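Local coordinates for response regulator FixJ (Bradyrhizobium japonicum, PDB 5XSO), which induces, when activated by its partner FixL, expression of the nitrogen-fixation regulators nifA and fixK as a DNA-binding response regulator, at residues Thr13-Val19 against Gly38-Phe44; Ser58-Val62 against Ala129-Glu134; Ile146-Val150 against Thr193-Ala197; Gly73-Lys78 against Glu103-Ala109. All blocks are in the same frame, centred on the assembly; numbering follows the deposited sequence. Where two conformers were deposited one is given.

From the N terminus, contact 1 closes first: strand 16-20, helix 24-36 and strand 40-44 return the chain to lie parallel beside its own start. Contact 2 then opens a wide loop, running from the lead-in to strand 61-65 as far as helix 119-138, and contact 4, between helices 73-82 and 98-106, is nested inside it. Contacts 1 and 2 touch through neighbouring strands of one sheet, where Tyr18 OH meets Ser58 O. Contact 3 follows in series and stands apart, its centre about 36 Å from that of contact 1; it joins helix 140-152 to the end of helix 184-195 in the DNA-binding half.

Contact 1. Residues Thr13-Val19 against Gly38-Phe44; sequences TKGHIYV and GFGVTLF
Val19 and Leu43, with Ile17 and Val41 before them, pair two parallel strands of the receiver domain, the first beta-alpha-beta unit of its CheY-like fold, in which helix 24-36 makes the crossover. The two strand segments run 21° apart in direction, and their backbone bonds alternate: Thr42 N donates to Ile17 O at 2.9 Å, and Thr42 O accepts from Val19 N.

The tight part is the face under the crossover helix. Val19 CG2 meets Val41 CG1 at 3.9 Å, while the Leu43 side chain lies alongside Val19, pointing the same way; Leu30 and Leu34 of helix 24-36 close over this row. Ile17 reaches back to Phe39, CG1 to CB at 3.8 Å, and helix 119-138 packs on both.

The other face is more polar, and partly open at His16 and Thr42. Gly40 lies against one face of the His16 ring, its carbonyl carbon 3.4 Å from the ring plane and offset toward the rim; any CB on Gly40 would clash with ND1. Tyr18 lies beside Thr42, its hydroxyl bonds to Ser58 O, and helix 47-53 covers Tyr18 and Phe44. Looser still is the solvent-exposed start, where Thr13 OG1 accepts from Gly15 N in an ST turn and Lys14 lays CB over the face of the Phe39 ring, 4.3 Å from its centroid, while its NZ bonds to Ala37 O. With CG swung anti to the backbone N (chi1 -156°), the His16 ring lies across the neighbouring strand, and NE2 and Thr42 OG1 share a hydrogen bond of 2.7 Å, near the ring plane.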
loop_
_atom_site.group_PDB
_atom_site.type_symbol
_atom_site.label_atom_id
_atom_site.label_comp_id
_atom_site.label_asym_id
_atom_site.label_seq_id
_atom_site.Cartn_x
_atom_site.Cartn_y
_atom_site.Cartn_z
ATOM N N THR A 13 0.776 -18.238 -13.060
ATOM C CA THR A 13 0.681 -17.142 -14.030
ATOM C C THR A 13 1.780 -16.131 -13.759
ATOM O O THR A 13 2.444 -16.169 -12.717
ATOM C CB THR A 13 -0.664 -16.402 -13.969
ATOM O OG1 THR A 13 -0.721 -15.651 -12.739
ATOM C CG2 THR A 13 -1.816 -17.343 -14.019
ATOM N N LYS A 14 1.948 -15.192 -14.696
ATOM C CA LYS A 14 2.948 -14.139 -14.557
ATOM C C LYS A 14 2.491 -13.032 -13.614
ATOM O O LYS A 14 3.201 -12.033 -13.446
ATOM C CB LYS A 14 3.284 -13.546 -15.929
ATOM C CG LYS A 14 4.022 -14.536 -16.834
ATOM C CD LYS A 14 4.425 -13.965 -18.194
ATOM C CE LYS A 14 4.855 -12.525 -18.119
ATOM N NZ LYS A 14 4.578 -11.827 -19.413
ATOM N N GLY A 15 1.326 -13.175 -13.012
ATOM C CA GLY A 15 0.746 -12.125 -12.192
ATOM C C GLY A 15 -0.742 -12.067 -12.478
ATOM O O GLY A 15 -1.219 -12.471 -13.546
ATOM N N HIS A 16 -1.501 -11.582 -11.501
ATOM C CA HIS A 16 -2.942 -11.429 -11.644
ATOM C C HIS A 16 -3.293 -9.966 -11.886
ATOM O O HIS A 16 -2.704 -9.073 -11.275
ATOM C CB HIS A 16 -3.715 -11.922 -10.425
ATOM C CG HIS A 16 -5.118 -12.295 -10.763
ATOM N ND1 HIS A 16 -5.437 -13.495 -11.367
ATOM C CD2 HIS A 16 -6.273 -11.590 -10.686
ATOM C CE1 HIS A 16 -6.740 -13.533 -11.602
ATOM N NE2 HIS A 16 -7.269 -12.390 -11.200
ATOM N N ILE A 17 -4.244 -9.723 -12.789
ATOM C CA ILE A 17 -4.632 -8.358 -13.180
ATOM C C ILE A 17 -6.095 -8.147 -12.829
ATOM O O ILE A 17 -6.941 -8.987 -13.159
ATOM C CB ILE A 17 -4.418 -8.094 -14.686
ATOM C CG1 ILE A 17 -3.044 -8.598 -15.193
ATOM C CG2 ILE A 17 -4.625 -6.550 -15.020
ATOM C CD1 ILE A 17 -1.888 -7.983 -14.406
ATOM N N TYR A 18 -6.411 -7.026 -12.189
ATOM C CA TYR A 18 -7.794 -6.677 -11.896
ATOM C C TYR A 18 -8.163 -5.557 -12.861
ATOM O O TYR A 18 -7.698 -4.419 -12.701
ATOM C CB TYR A 18 -7.966 -6.258 -10.436
ATOM C CG TYR A 18 -7.682 -7.390 -9.479
ATOM C CD1 TYR A 18 -8.474 -8.540 -9.491
ATOM C CD2 TYR A 18 -6.586 -7.347 -8.625
ATOM C CE1 TYR A 18 -8.213 -9.599 -8.635
ATOM C CE2 TYR A 18 -6.303 -8.426 -7.736
ATOM C CZ TYR A 18 -7.118 -9.543 -7.767
ATOM O OH TYR A 18 -6.861 -10.628 -6.951
ATOM N N VAL A 19 -9.001 -5.867 -13.849
ATOM C CA VAL A 19 -9.409 -4.885 -14.865
ATOM C C VAL A 19 -10.702 -4.211 -14.424
ATOM O O VAL A 19 -11.692 -4.893 -14.119
ATOM C CB VAL A 19 -9.605 -5.562 -16.230
ATOM C CG1 VAL A 19 -10.192 -4.573 -17.267
ATOM C CG2 VAL A 19 -8.256 -6.131 -16.748
ATOM N N GLY A 38 0.203 -14.272 -20.656
ATOM C CA GLY A 38 0.408 -15.197 -19.559
ATOM C C GLY A 38 -0.058 -14.723 -18.195
ATOM O O GLY A 38 0.244 -15.390 -17.195
ATOM N N PHE A 39 -0.820 -13.637 -18.116
ATOM C CA PHE A 39 -1.367 -13.168 -16.843
ATOM C C PHE A 39 -2.715 -13.811 -16.530
ATOM O O PHE A 39 -3.489 -14.090 -17.438
ATOM C CB PHE A 39 -1.571 -11.645 -16.921
ATOM C CG PHE A 39 -0.297 -10.903 -17.026
ATOM C CD1 PHE A 39 0.133 -10.427 -18.248
ATOM C CD2 PHE A 39 0.498 -10.692 -15.884
ATOM C CE1 PHE A 39 1.301 -9.759 -18.373
ATOM C CE2 PHE A 39 1.680 -9.994 -15.990
ATOM C CZ PHE A 39 2.095 -9.514 -17.218
ATOM N N GLY A 40 -3.046 -13.923 -15.252
ATOM C CA GLY A 40 -4.429 -14.155 -14.849
ATOM C C GLY A 40 -5.222 -12.847 -14.749
ATOM O O GLY A 40 -4.659 -11.783 -14.470
ATOM N N VAL A 41 -6.540 -12.924 -14.965
ATOM C CA VAL A 41 -7.391 -11.727 -15.088
ATOM C C VAL A 41 -8.720 -11.914 -14.355
ATOM O O VAL A 41 -9.350 -12.978 -14.428
ATOM C CB VAL A 41 -7.664 -11.365 -16.561
ATOM C CG1 VAL A 41 -8.334 -9.991 -16.659
ATOM C CG2 VAL A 41 -6.356 -11.326 -17.397
ATOM N N THR A 42 -9.145 -10.878 -13.627
ATOM C CA THR A 42 -10.495 -10.777 -13.064
ATOM C C THR A 42 -11.044 -9.419 -13.475
ATOM O O THR A 42 -10.322 -8.426 -13.407
ATOM C CB THR A 42 -10.496 -10.888 -11.534
ATOM O OG1 THR A 42 -9.934 -12.143 -11.136
ATOM C CG2 THR A 42 -11.939 -10.805 -10.977
ATOM N N LEU A 43 -12.293 -9.354 -13.932
ATOM C CA LEU A 43 -12.767 -8.112 -14.548
ATOM C C LEU A 43 -13.939 -7.558 -13.760
ATOM O O LEU A 43 -14.745 -8.322 -13.220
ATOM C CB LEU A 43 -13.192 -8.349 -16.006
ATOM C CG LEU A 43 -11.950 -8.783 -16.799
ATOM C CD1 LEU A 43 -11.920 -10.295 -16.918
ATOM C CD2 LEU A 43 -11.776 -8.085 -18.178
ATOM N N PHE A 44 -14.045 -6.236 -13.722
ATOM C CA PHE A 44 -15.167 -5.581 -13.064
ATOM C C PHE A 44 -15.741 -4.524 -14.002
ATOM O O PHE A 44 -14.983 -3.773 -14.638
ATOM C CB PHE A 44 -14.707 -4.945 -11.741
ATOM C CG PHE A 44 -14.103 -5.921 -10.789
ATOM C CD1 PHE A 44 -14.893 -6.550 -9.845
ATOM C CD2 PHE A 44 -12.746 -6.224 -10.852
ATOM C CE1 PHE A 44 -14.341 -7.456 -8.945
ATOM C CE2 PHE A 44 -12.188 -7.118 -9.968
ATOM C CZ PHE A 44 -12.979 -7.739 -9.012
#

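Contact 2. Residues Ser58-Val62 against Ala129-Glu134; sequences SFGCV and AIRQAE
The Phe59 ring meets helix 119-138 with its edge: Ala133 CB lies in the ring plane, 3.9 Å from CZ, and Ile130 CG2 comes to the same rim at CE2. Glu134 approaches obliquely, its backbone N 3.8 Å from Phe59 CZ and its OE2 3.9 Å from CD2, both displaced to the same side of the ring plane, with the carboxylate plane turned 37° from that of the ring. Phe59 CG stands anti to the backbone N (chi1 178°), which extends the ring from the loop ahead of strand 61-65 to the helix surface. Replacing Phe59 by an alanine would probably open a gap beside Ala133 and Ile130 and leave the Glu134 side chain freer to turn.

Deeper in, Cys61 carries on the packing from the strand itself. Its CB meets Ile130 CG1 at 4.0 Å, and its SG faces Ala129 CB at 4.2 Å, so the two branches of Ile130 are divided between Phe59 and Cys61. Pro88, in the loop before strand 89-93, touches Phe59, Cys61, Ala129 and Ala133 alike and joins both sides of the contact. This is helix-on-sheet packing of the receiver domain's alpha/beta fold, away from the magnesium-binding residues. The strand and helix segments are joined by van der Waals contact alone, so the fit rests on the shapes of apolar side chains and one ring, with the Glu134 backbone and carboxylate only touching it.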
loop_
_atom_site.group_PDB
_atom_site.type_symbol
_atom_site.label_atom_id
_atom_site.label_comp_id
_atom_site.label_asym_id
_atom_site.label_seq_id
_atom_site.Cartn_x
_atom_site.Cartn_y
_atom_site.Cartn_z
ATOM N N SER A 58 -6.562 -11.551 -3.774
ATOM C CA SER A 58 -5.133 -11.761 -3.615
ATOM C C SER A 58 -4.345 -10.771 -4.476
ATOM O O SER A 58 -4.879 -10.139 -5.405
ATOM C CB SER A 58 -4.760 -13.183 -3.996
ATOM O OG SER A 58 -5.209 -13.452 -5.306
ATOM N N PHE A 59 -3.042 -10.679 -4.190
ATOM C CA PHE A 59 -2.210 -9.632 -4.772
ATOM C C PHE A 59 -2.275 -9.632 -6.296
ATOM O O PHE A 59 -2.243 -10.683 -6.937
ATOM C CB PHE A 59 -0.759 -9.797 -4.340
ATOM C CG PHE A 59 0.154 -8.788 -4.951
ATOM C CD1 PHE A 59 0.160 -7.482 -4.513
ATOM C CD2 PHE A 59 0.997 -9.145 -6.000
ATOM C CE1 PHE A 59 1.023 -6.532 -5.096
ATOM C CE2 PHE A 59 1.837 -8.242 -6.584
ATOM C CZ PHE A 59 1.870 -6.904 -6.143
ATOM N N GLY A 60 -2.385 -8.444 -6.871
ATOM C CA GLY A 60 -2.306 -8.313 -8.313
ATOM C C GLY A 60 -2.262 -6.849 -8.687
ATOM O O GLY A 60 -2.260 -5.958 -7.834
ATOM N N CYS A 61 -2.223 -6.604 -9.978
ATOM C CA CYS A 61 -2.102 -5.250 -10.501
ATOM C C CYS A 61 -3.481 -4.786 -10.966
ATOM O O CYS A 61 -4.171 -5.518 -11.689
ATOM C CB CYS A 61 -1.104 -5.200 -11.663
ATOM S SG CYS A 61 -0.814 -3.555 -12.367
ATOM N N VAL A 62 -3.866 -3.577 -10.585
ATOM C CA VAL A 62 -5.132 -2.999 -11.038
ATOM C C VAL A 62 -4.892 -2.185 -12.306
ATOM O O VAL A 62 -3.948 -1.377 -12.377
ATOM C CB VAL A 62 -5.767 -2.140 -9.930
ATOM C CG1 VAL A 62 -7.058 -1.497 -10.431
ATOM C CG2 VAL A 62 -5.987 -2.959 -8.661
ATOM N N ALA A 129 5.387 -2.798 -12.664
ATOM C CA ALA A 129 4.560 -2.473 -11.494
ATOM C C ALA A 129 4.521 -3.616 -10.497
ATOM O O ALA A 129 4.594 -3.410 -9.280
ATOM C CB ALA A 129 3.136 -2.172 -11.966
ATOM N N ILE A 130 4.315 -4.830 -10.998
ATOM C CA ILE A 130 4.244 -5.985 -10.119
ATOM C C ILE A 130 5.587 -6.202 -9.450
ATOM O O ILE A 130 5.669 -6.439 -8.237
ATOM C CB ILE A 130 3.808 -7.228 -10.899
ATOM C CG1 ILE A 130 2.312 -7.170 -11.211
ATOM C CG2 ILE A 130 4.058 -8.476 -10.062
ATOM C CD1 ILE A 130 1.802 -8.296 -12.115
ATOM N N ARG A 131 6.661 -6.097 -10.231
ATOM C CA ARG A 131 7.997 -6.316 -9.692
ATOM C C ARG A 131 8.304 -5.341 -8.557
ATOM O O ARG A 131 8.872 -5.732 -7.529
ATOM C CB ARG A 131 9.022 -6.205 -10.823
ATOM C CG ARG A 131 10.475 -6.384 -10.409
ATOM C CD ARG A 131 11.411 -6.327 -11.625
ATOM N NE ARG A 131 10.966 -7.186 -12.721
ATOM C CZ ARG A 131 10.637 -6.751 -13.937
ATOM N NH1 ARG A 131 10.244 -7.614 -14.869
ATOM N NH2 ARG A 131 10.701 -5.455 -14.225
ATOM N N GLN A 132 7.919 -4.065 -8.712
ATOM C CA GLN A 132 8.206 -3.069 -7.683
ATOM C C GLN A 132 7.284 -3.201 -6.470
ATOM O O GLN A 132 7.702 -2.909 -5.346
ATOM C CB GLN A 132 8.102 -1.649 -8.252
ATOM C CG GLN A 132 8.743 -1.450 -9.615
ATOM C CD GLN A 132 10.113 -0.802 -9.580
ATOM O OE1 GLN A 132 11.068 -1.388 -9.065
ATOM N NE2 GLN A 132 10.226 0.399 -10.160
ATOM N N ALA A 133 6.015 -3.578 -6.676
ATOM C CA ALA A 133 5.041 -3.656 -5.585
ATOM C C ALA A 133 5.074 -4.984 -4.828
ATOM O O ALA A 133 4.634 -5.037 -3.669
ATOM C CB ALA A 133 3.620 -3.433 -6.133
ATOM N N GLU A 134 5.554 -6.056 -5.458
ATOM C CA GLU A 134 5.466 -7.361 -4.817
ATOM C C GLU A 134 6.168 -7.403 -3.469
ATOM O O GLU A 134 5.564 -7.926 -2.518
ATOM C CB GLU A 134 6.002 -8.453 -5.753
ATOM C CG GLU A 134 5.529 -9.856 -5.389
ATOM C CD GLU A 134 5.124 -10.687 -6.586
ATOM O OE1 GLU A 134 5.807 -10.614 -7.638
ATOM O OE2 GLU A 134 4.119 -11.422 -6.471
#

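Contact 3. Residues Ile146-Val150 against Thr193-Ala197; sequences IAARV and TKMQA. With FMT (formic acid), chain I.
The C-terminal end of helix 184-195, the helix that carries the last part of the helix-turn-helix motif in the LuxR-type DNA-binding domain, rests here on helix 140-152 through Arg149 and Met195. A Schellman motif with Gln196 as its positive-phi residue ends the helix, and Arg149 reaches this turn. Its NH1 donates to Met195 O at 3.0 Å; the oxygen lies near the guanidinium plane, but the donor stands 37° above the carbonyl plane and so misses a lone pair. A water extends the grip, accepting from Arg149 NH1 and donating to Gln196 O at 2.8 Å. NE of the same arginine forms a salt bridge with Asp145, one turn earlier, and Ile146 CG1 sits over a guanidinium face.

Beside this polar edge, Met195 folds back toward helix 140-152 by bends at chi2 and chi3 (-54° and -60°). This brings SD within 3.8 Å of Arg149 CB and CE within 3.7 Å of Val150 CG2; Leu203 and Met161 of neighbouring helices also touch Met195. Gln196 secures the turn itself, its NE2 donating to Thr193 O at 2.7 Å on an in-plane lone pair. Lys194 extends away to a salt bridge with Glu157 and a weak hydrogen bond to formic acid, probably from the crystallisation liquor.

Met195 O lies at a helix C-terminal end, where the dipole is expected to be negative, so the guanidinium is probably favoured there, while Asp145 pairs with its NE.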
loop_
_atom_site.group_PDB
_atom_site.type_symbol
_atom_site.label_atom_id
_atom_site.label_comp_id
_atom_site.label_asym_id
_atom_site.label_seq_id
_atom_site.Cartn_x
_atom_site.Cartn_y
_atom_site.Cartn_z
ATOM N N ILE A 146 3.638 -5.772 13.196
ATOM C CA ILE A 146 4.436 -4.756 13.876
ATOM C C ILE A 146 3.567 -3.567 14.264
ATOM O O ILE A 146 3.652 -3.053 15.390
ATOM C CB ILE A 146 5.619 -4.328 12.992
ATOM C CG1 ILE A 146 6.622 -5.477 12.871
ATOM C CG2 ILE A 146 6.318 -3.082 13.565
ATOM C CD1 ILE A 146 7.673 -5.241 11.832
ATOM N N ALA A 147 2.726 -3.107 13.336
ATOM C CA ALA A 147 1.821 -2.006 13.651
ATOM C C ALA A 147 0.922 -2.360 14.824
ATOM O O ALA A 147 0.614 -1.503 15.668
ATOM C CB ALA A 147 0.966 -1.654 12.420
ATOM N N ALA A 148 0.447 -3.606 14.870
ATOM C CA ALA A 148 -0.363 -4.018 15.999
ATOM C C ALA A 148 0.438 -3.906 17.293
ATOM O O ALA A 148 -0.102 -3.485 18.327
ATOM C CB ALA A 148 -0.856 -5.444 15.813
ATOM N N ARG A 149 1.712 -4.317 17.253
ATOM C CA ARG A 149 2.569 -4.210 18.431
ATOM C C ARG A 149 2.684 -2.758 18.862
ATOM O O ARG A 149 2.545 -2.440 20.047
ATOM C CB ARG A 149 3.952 -4.794 18.134
ATOM C CG ARG A 149 3.961 -6.316 18.041
ATOM C CD ARG A 149 5.394 -6.826 17.782
ATOM N NE ARG A 149 5.420 -7.809 16.708
ATOM C CZ ARG A 149 6.523 -8.261 16.104
ATOM N NH1 ARG A 149 7.733 -7.841 16.493
ATOM N NH2 ARG A 149 6.423 -9.152 15.112
ATOM N N VAL A 150 2.924 -1.861 17.899
ATOM C CA VAL A 150 3.051 -0.435 18.229
ATOM C C VAL A 150 1.756 0.085 18.833
ATOM O O VAL A 150 1.777 0.862 19.795
ATOM C CB VAL A 150 3.437 0.371 16.973
ATOM C CG1 VAL A 150 3.380 1.888 17.279
ATOM C CG2 VAL A 150 4.836 -0.064 16.455
ATOM N N THR A 193 9.293 -5.742 25.490
ATOM C CA THR A 193 8.454 -6.957 25.498
ATOM C C THR A 193 7.320 -6.881 24.473
ATOM O O THR A 193 7.083 -7.838 23.712
ATOM C CB THR A 193 7.891 -7.191 26.913
ATOM O OG1 THR A 193 8.982 -7.349 27.811
ATOM C CG2 THR A 193 7.025 -8.496 26.965
ATOM N N LYS A 194 6.611 -5.746 24.424
ATOM C CA LYS A 194 5.479 -5.623 23.522
ATOM C C LYS A 194 5.941 -5.591 22.074
ATOM O O LYS A 194 5.291 -6.174 21.199
ATOM C CB LYS A 194 4.688 -4.348 23.853
ATOM C CG LYS A 194 3.829 -4.438 25.116
ATOM C CD LYS A 194 3.057 -3.147 25.298
ATOM C CE LYS A 194 2.080 -3.247 26.529
ATOM N NZ LYS A 194 1.275 -1.963 26.701
ATOM N N MET A 195 7.093 -4.986 21.815
ATOM C CA MET A 195 7.625 -4.942 20.464
ATOM C C MET A 195 8.398 -6.202 20.083
ATOM O O MET A 195 8.672 -6.404 18.893
ATOM C CB MET A 195 8.529 -3.723 20.283
ATOM C CG MET A 195 7.849 -2.379 20.363
ATOM S SD MET A 195 6.441 -2.186 19.221
ATOM C CE MET A 195 7.370 -2.446 17.733
ATOM N N GLN A 196 8.716 -7.041 21.056
ATOM C CA GLN A 196 9.596 -8.208 20.872
ATOM C C GLN A 196 10.929 -7.776 20.278
ATOM O O GLN A 196 11.411 -8.319 19.264
ATOM C CB GLN A 196 8.899 -9.274 20.009
ATOM C CG GLN A 196 7.777 -9.897 20.868
ATOM C CD GLN A 196 8.339 -10.768 22.023
ATOM O OE1 GLN A 196 8.774 -11.902 21.782
ATOM N NE2 GLN A 196 8.303 -10.246 23.300
ATOM N N ALA A 197 11.504 -6.718 20.863
ATOM C CA ALA A 197 12.792 -6.189 20.411
ATOM C C ALA A 197 13.843 -6.605 21.438
ATOM O O ALA A 197 13.602 -6.490 22.649
ATOM C CB ALA A 197 12.757 -4.653 20.280
HETATM C C FMT I . -1.294 -1.769 28.431
HETATM O O1 FMT I . -1.893 -1.217 27.502
HETATM O O2 FMT I . -0.808 -2.905 28.373
HETATM O O HOH W 1 10.583 -8.942 16.684
#

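Contact 4. Residues Gly73-Lys78 against Glu103-Ala109; sequences GIELLK and EAMKLGA
Ile74 and Leu77, one turn apart, face Glu103, Ala104 and Leu107 where two helices of the receiver domain's alpha/beta fold, 73-82 and 98-106, lie together over the sheet. Ile74 is placed between two partners and gives each a different branch. Its CG1 arm, anti to the carbonyl carbon (chi1 -71°), runs slantwise to Glu103, so that CD1 reaches Glu103 CB at 3.6 Å. The other branch, CG2, meets Leu107 CD1, also at 3.6 Å. A glycine in place of Ile74 would probably leave both Leu107 CD1 and the Glu103 methylenes without their apolar neighbour and open a gap between the helices.

The Leu77 CB is directed toward the opposing segment and meets Leu107 CB at 3.9 Å. Beyond CB the chain turns toward the sheet, laying CG against Ala104 O and CD2 against Ala109 CB; Ile89 of the neighbouring strand touches this leucine, and Ile91 backs the two alanines. At the Gly73 end, Ala104 CB sits 3.9 Å from Gly73 O, a spot where a side chain on Gly73 would be tight.

Toward solvent the fit gives way to charge: Glu103 OE2 forms a salt bridge with Lys106 NZ, one turn on, and Lys78 CG comes near Leu107 CD1. A Schellman motif closes helix 98-106 at Gly108, and over the turn that follows Leu77 CD1 lies 3.4 Å from Ala109 N.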
loop_
_atom_site.group_PDB
_atom_site.type_symbol
_atom_site.label_atom_id
_atom_site.label_comp_id
_atom_site.label_asym_id
_atom_site.label_seq_id
_atom_site.Cartn_x
_atom_site.Cartn_y
_atom_site.Cartn_z
ATOM N N GLY A 73 -10.501 7.978 -11.393
ATOM C CA GLY A 73 -9.153 7.655 -10.959
ATOM C C GLY A 73 -8.837 8.159 -9.567
ATOM O O GLY A 73 -8.175 7.465 -8.785
ATOM N N ILE A 74 -9.280 9.384 -9.243
ATOM C CA ILE A 74 -9.024 9.950 -7.923
ATOM C C ILE A 74 -9.733 9.139 -6.847
ATOM O O ILE A 74 -9.154 8.827 -5.799
ATOM C CB ILE A 74 -9.457 11.424 -7.872
ATOM C CG1 ILE A 74 -8.503 12.289 -8.688
ATOM C CG2 ILE A 74 -9.532 11.919 -6.412
ATOM C CD1 ILE A 74 -8.968 13.736 -8.768
ATOM N N GLU A 75 -11.013 8.830 -7.066
ATOM C CA GLU A 75 -11.789 8.175 -6.015
ATOM C C GLU A 75 -11.264 6.768 -5.764
ATOM O O GLU A 75 -11.108 6.348 -4.603
ATOM C CB GLU A 75 -13.273 8.150 -6.396
ATOM C CG GLU A 75 -14.246 7.688 -5.263
ATOM C CD GLU A 75 -14.163 8.522 -3.965
ATOM O OE1 GLU A 75 -14.897 9.538 -3.843
ATOM O OE2 GLU A 75 -13.383 8.148 -3.055
ATOM N N LEU A 76 -10.972 6.037 -6.847
ATOM C CA LEU A 76 -10.371 4.716 -6.730
ATOM C C LEU A 76 -9.115 4.771 -5.872
ATOM O O LEU A 76 -8.980 4.027 -4.890
ATOM C CB LEU A 76 -10.043 4.188 -8.121
ATOM C CG LEU A 76 -9.356 2.826 -8.106
ATOM C CD1 LEU A 76 -10.295 1.824 -7.508
ATOM C CD2 LEU A 76 -8.899 2.425 -9.524
ATOM N N LEU A 77 -8.203 5.687 -6.204
ATOM C CA LEU A 77 -6.967 5.803 -5.435
ATOM C C LEU A 77 -7.246 6.182 -3.979
ATOM O O LEU A 77 -6.642 5.617 -3.056
ATOM C CB LEU A 77 -6.039 6.820 -6.098
ATOM C CG LEU A 77 -4.916 6.261 -6.970
ATOM C CD1 LEU A 77 -3.955 5.479 -6.080
ATOM C CD2 LEU A 77 -5.464 5.379 -8.082
ATOM N N LYS A 78 -8.169 7.117 -3.739
ATOM C CA LYS A 78 -8.487 7.470 -2.351
ATOM C C LYS A 78 -8.988 6.258 -1.572
ATOM O O LYS A 78 -8.543 6.019 -0.443
ATOM C CB LYS A 78 -9.497 8.619 -2.308
ATOM C CG LYS A 78 -8.827 9.947 -2.616
ATOM C CD LYS A 78 -9.692 11.159 -2.330
ATOM C CE LYS A 78 -9.015 12.440 -2.825
ATOM N NZ LYS A 78 -9.950 13.602 -2.943
ATOM N N GLU A 103 -3.692 13.462 -11.385
ATOM C CA GLU A 103 -4.095 13.517 -9.980
ATOM C C GLU A 103 -3.998 12.133 -9.342
ATOM O O GLU A 103 -3.547 11.988 -8.197
ATOM C CB GLU A 103 -5.526 14.040 -9.869
ATOM C CG GLU A 103 -5.706 15.519 -9.787
ATOM C CD GLU A 103 -4.964 16.139 -8.603
ATOM O OE1 GLU A 103 -5.364 15.898 -7.440
ATOM O OE2 GLU A 103 -3.984 16.866 -8.856
ATOM N N ALA A 104 -4.410 11.101 -10.093
ATOM C CA ALA A 104 -4.344 9.743 -9.584
ATOM C C ALA A 104 -2.910 9.335 -9.295
ATOM O O ALA A 104 -2.644 8.648 -8.292
ATOM C CB ALA A 104 -4.974 8.774 -10.603
ATOM N N MET A 105 -1.966 9.718 -10.155
ATOM C CA MET A 105 -0.594 9.369 -9.813
ATOM C C MET A 105 -0.101 10.140 -8.596
ATOM O O MET A 105 0.666 9.595 -7.790
ATOM C CB MET A 105 0.376 9.554 -10.980
ATOM C CG MET A 105 0.062 8.645 -12.184
ATOM S SD MET A 105 1.277 8.930 -13.455
ATOM C CE MET A 105 2.754 8.216 -12.687
ATOM N N LYS A 106 -0.543 11.384 -8.427
ATOM C CA LYS A 106 -0.124 12.100 -7.215
ATOM C C LYS A 106 -0.661 11.403 -5.976
ATOM O O LYS A 106 -0.015 11.411 -4.927
ATOM C CB LYS A 106 -0.581 13.548 -7.277
ATOM C CG LYS A 106 0.334 14.389 -8.170
ATOM C CD LYS A 106 -0.319 15.689 -8.691
ATOM C CE LYS A 106 -1.064 16.475 -7.627
ATOM N NZ LYS A 106 -0.999 17.963 -7.895
ATOM N N LEU A 107 -1.832 10.766 -6.087
ATOM C CA LEU A 107 -2.407 9.994 -4.992
ATOM C C LEU A 107 -1.839 8.587 -4.880
ATOM O O LEU A 107 -2.177 7.882 -3.916
ATOM C CB LEU A 107 -3.929 9.918 -5.136
ATOM C CG LEU A 107 -4.737 11.225 -5.112
ATOM C CD1 LEU A 107 -6.125 11.030 -5.692
ATOM C CD2 LEU A 107 -4.842 11.774 -3.686
ATOM N N GLY A 108 -1.004 8.150 -5.827
ATOM C CA GLY A 108 -0.342 6.876 -5.642
ATOM C C GLY A 108 -0.396 5.920 -6.825
ATOM O O GLY A 108 0.294 4.894 -6.807
ATOM N N ALA A 109 -1.177 6.219 -7.851
ATOM C CA ALA A 109 -1.151 5.331 -9.020
ATOM C C ALA A 109 0.268 5.259 -9.585
ATOM O O ALA A 109 1.019 6.254 -9.577
ATOM C CB ALA A 109 -2.121 5.832 -10.101
#